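Side-chain contact in RPA0582 (Rhodopseudomonas palustris, PDB 3HHL), which is of unknown function but belongs to the DUF1330 family of dimeric alpha-beta-barrel proteins: residues A48-A53 / Q118-D123. Residues are numbered along the deposited sequence; the frame is centred on the assembly and turned at random.
Sequences AEAYAA and QAAVED
In this dimeric alpha-beta-barrel fold, a helix packs against the four-stranded antiparallel sheet, and Ala50 and Tyr51 of that helix (47-64) meet Ala120 and Val121, where the short helix 117-120 gives way to strand 121-128, outermost of the sheet within this chain. Ala120 closes the short helix, and its methyl points at the long one, fitting against the backbone between two consecutive residues. Ala120 CB comes closest to Tyr51 N, at 3.6 Å. The Ala50 methyl flanks it, Ala50 CB to Ala120 CB being 4.0 Å. Tyr51 CB lies at a similar 3.9 Å from Ala120 CB. With alanines facing each other, the two backbones come close, Ala50 CA to Ala120 CA being 5.4 Å. No hydrogen bond crosses the contact; it is van der Waals packing, and all four touching residues are buried. Tyr51 carries it on toward the strand. Its CG stands anti to the backbone N (chi1 -164°), which swings the ring off the helix and past Ala120, whose methyl sits at the ring edge, near its plane. The Tyr51 side chain also touches Val31 and Leu33 of strand 25-33, and its ring meets that of His89, which places Tyr51 between helix 47-64 and the sheet. Ala120 also rests on Leu33, and its backbone is hydrogen-bonded to Arg34. Beyond the helix end, Val121 takes up extended geometry and sends one methyl to the tyrosine: CG2 approaches the ring obliquely, 4.3 Å from Tyr51 CD2.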
loop_
_atom_site.group_PDB
_atom_site.type_symbol
_atom_site.label_atom_id
_atom_site.label_comp_id
_atom_site.label_asym_id
_atom_site.label_seq_id
_atom_site.Cartn_x
_atom_site.Cartn_y
_atom_site.Cartn_z
ATOM N N ALA C 48 -16.288 1.599 -11.914
ATOM C CA ALA C 48 -15.232 1.393 -12.914
ATOM C C ALA C 48 -15.355 2.366 -14.075
ATOM O O ALA C 48 -14.377 3.014 -14.468
ATOM C CB ALA C 48 -15.244 -0.026 -13.437
ATOM N N GLU C 49 -16.551 2.484 -14.619
ATOM C CA GLU C 49 -16.744 3.405 -15.718
ATOM C C GLU C 49 -16.376 4.850 -15.312
ATOM O O GLU C 49 -15.710 5.557 -16.065
ATOM C CB GLU C 49 -18.174 3.291 -16.267
ATOM C CG GLU C 49 -18.407 1.955 -17.004
ATOM C CD GLU C 49 -19.871 1.728 -17.463
ATOM O OE1 GLU C 49 -20.834 2.260 -16.832
ATOM O OE2 GLU C 49 -20.061 1.004 -18.474
ATOM N N ALA C 50 -16.804 5.286 -14.129
ATOM C CA ALA C 50 -16.543 6.654 -13.674
ATOM C C ALA C 50 -15.060 6.849 -13.352
ATOM O O ALA C 50 -14.500 7.873 -13.665
ATOM C CB ALA C 50 -17.416 7.003 -12.457
ATOM N N TYR C 51 -14.439 5.857 -12.730
ATOM C CA TYR C 51 -13.016 5.913 -12.468
ATOM C C TYR C 51 -12.202 5.960 -13.763
ATOM O O TYR C 51 -11.201 6.637 -13.833
ATOM C CB TYR C 51 -12.554 4.768 -11.567
ATOM C CG TYR C 51 -11.179 5.037 -10.973
ATOM C CD1 TYR C 51 -10.039 4.484 -11.519
ATOM C CD2 TYR C 51 -11.022 5.892 -9.899
ATOM C CE1 TYR C 51 -8.782 4.760 -10.990
ATOM C CE2 TYR C 51 -9.784 6.148 -9.360
ATOM C CZ TYR C 51 -8.664 5.591 -9.901
ATOM O OH TYR C 51 -7.424 5.887 -9.356
ATOM N N ALA C 52 -12.647 5.235 -14.779
ATOM C CA ALA C 52 -12.048 5.302 -16.110
ATOM C C ALA C 52 -12.107 6.742 -16.618
ATOM O O ALA C 52 -11.095 7.308 -17.033
ATOM C CB ALA C 52 -12.774 4.368 -17.084
ATOM N N ALA C 53 -13.287 7.342 -16.570
ATOM C CA ALA C 53 -13.452 8.713 -17.050
ATOM C C ALA C 53 -12.457 9.645 -16.289
ATOM O O ALA C 53 -11.769 10.441 -16.919
ATOM C CB ALA C 53 -14.905 9.181 -16.899
ATOM N N GLN C 118 -14.700 11.332 -7.380
ATOM C CA GLN C 118 -15.604 11.536 -6.258
ATOM C C GLN C 118 -16.819 10.651 -6.372
ATOM O O GLN C 118 -17.297 10.148 -5.379
ATOM C CB GLN C 118 -16.015 13.009 -6.142
ATOM C CG GLN C 118 -14.889 13.848 -5.571
ATOM C CD GLN C 118 -15.122 15.346 -5.616
ATOM O OE1 GLN C 118 -15.971 15.850 -6.358
ATOM N NE2 GLN C 118 -14.331 16.074 -4.833
ATOM N N ALA C 119 -17.304 10.455 -7.591
ATOM C CA ALA C 119 -18.452 9.580 -7.838
ATOM C C ALA C 119 -18.088 8.103 -7.777
ATOM O O ALA C 119 -18.945 7.280 -7.421
ATOM C CB ALA C 119 -19.077 9.915 -9.186
ATOM N N ALA C 120 -16.838 7.767 -8.129
ATOM C CA ALA C 120 -16.419 6.367 -8.294
ATOM C C ALA C 120 -16.059 5.698 -6.981
ATOM O O ALA C 120 -16.323 4.498 -6.799
ATOM C CB ALA C 120 -15.227 6.263 -9.231
ATOM N N VAL C 121 -15.409 6.457 -6.089
ATOM C CA VAL C 121 -14.649 5.828 -5.021
ATOM C C VAL C 121 -15.519 5.594 -3.789
ATOM O O VAL C 121 -16.159 6.506 -3.282
ATOM C CB VAL C 121 -13.386 6.632 -4.685
ATOM C CG1 VAL C 121 -12.686 6.055 -3.451
ATOM C CG2 VAL C 121 -12.457 6.669 -5.897
ATOM N N GLU C 122 -15.540 4.358 -3.324
ATOM C CA GLU C 122 -16.233 4.013 -2.105
ATOM C C GLU C 122 -15.375 4.255 -0.870
ATOM O O GLU C 122 -15.886 4.676 0.180
ATOM C CB GLU C 122 -16.639 2.546 -2.152
ATOM C CG GLU C 122 -17.724 2.147 -1.160
ATOM C CD GLU C 122 -18.081 0.674 -1.297
ATOM O OE1 GLU C 122 -19.125 0.394 -1.965
ATOM O OE2 GLU C 122 -17.287 -0.171 -0.776
ATOM N N ASP C 123 -14.085 3.971 -0.994
ATOM C CA ASP C 123 -13.096 4.155 0.085
ATOM C C ASP C 123 -11.746 4.074 -0.570
ATOM O O ASP C 123 -11.604 3.412 -1.584
ATOM C CB ASP C 123 -13.227 3.016 1.083
ATOM C CG ASP C 123 -12.427 3.212 2.378
ATOM O OD1 ASP C 123 -12.020 4.346 2.764
ATOM O OD2 ASP C 123 -12.243 2.155 3.045
#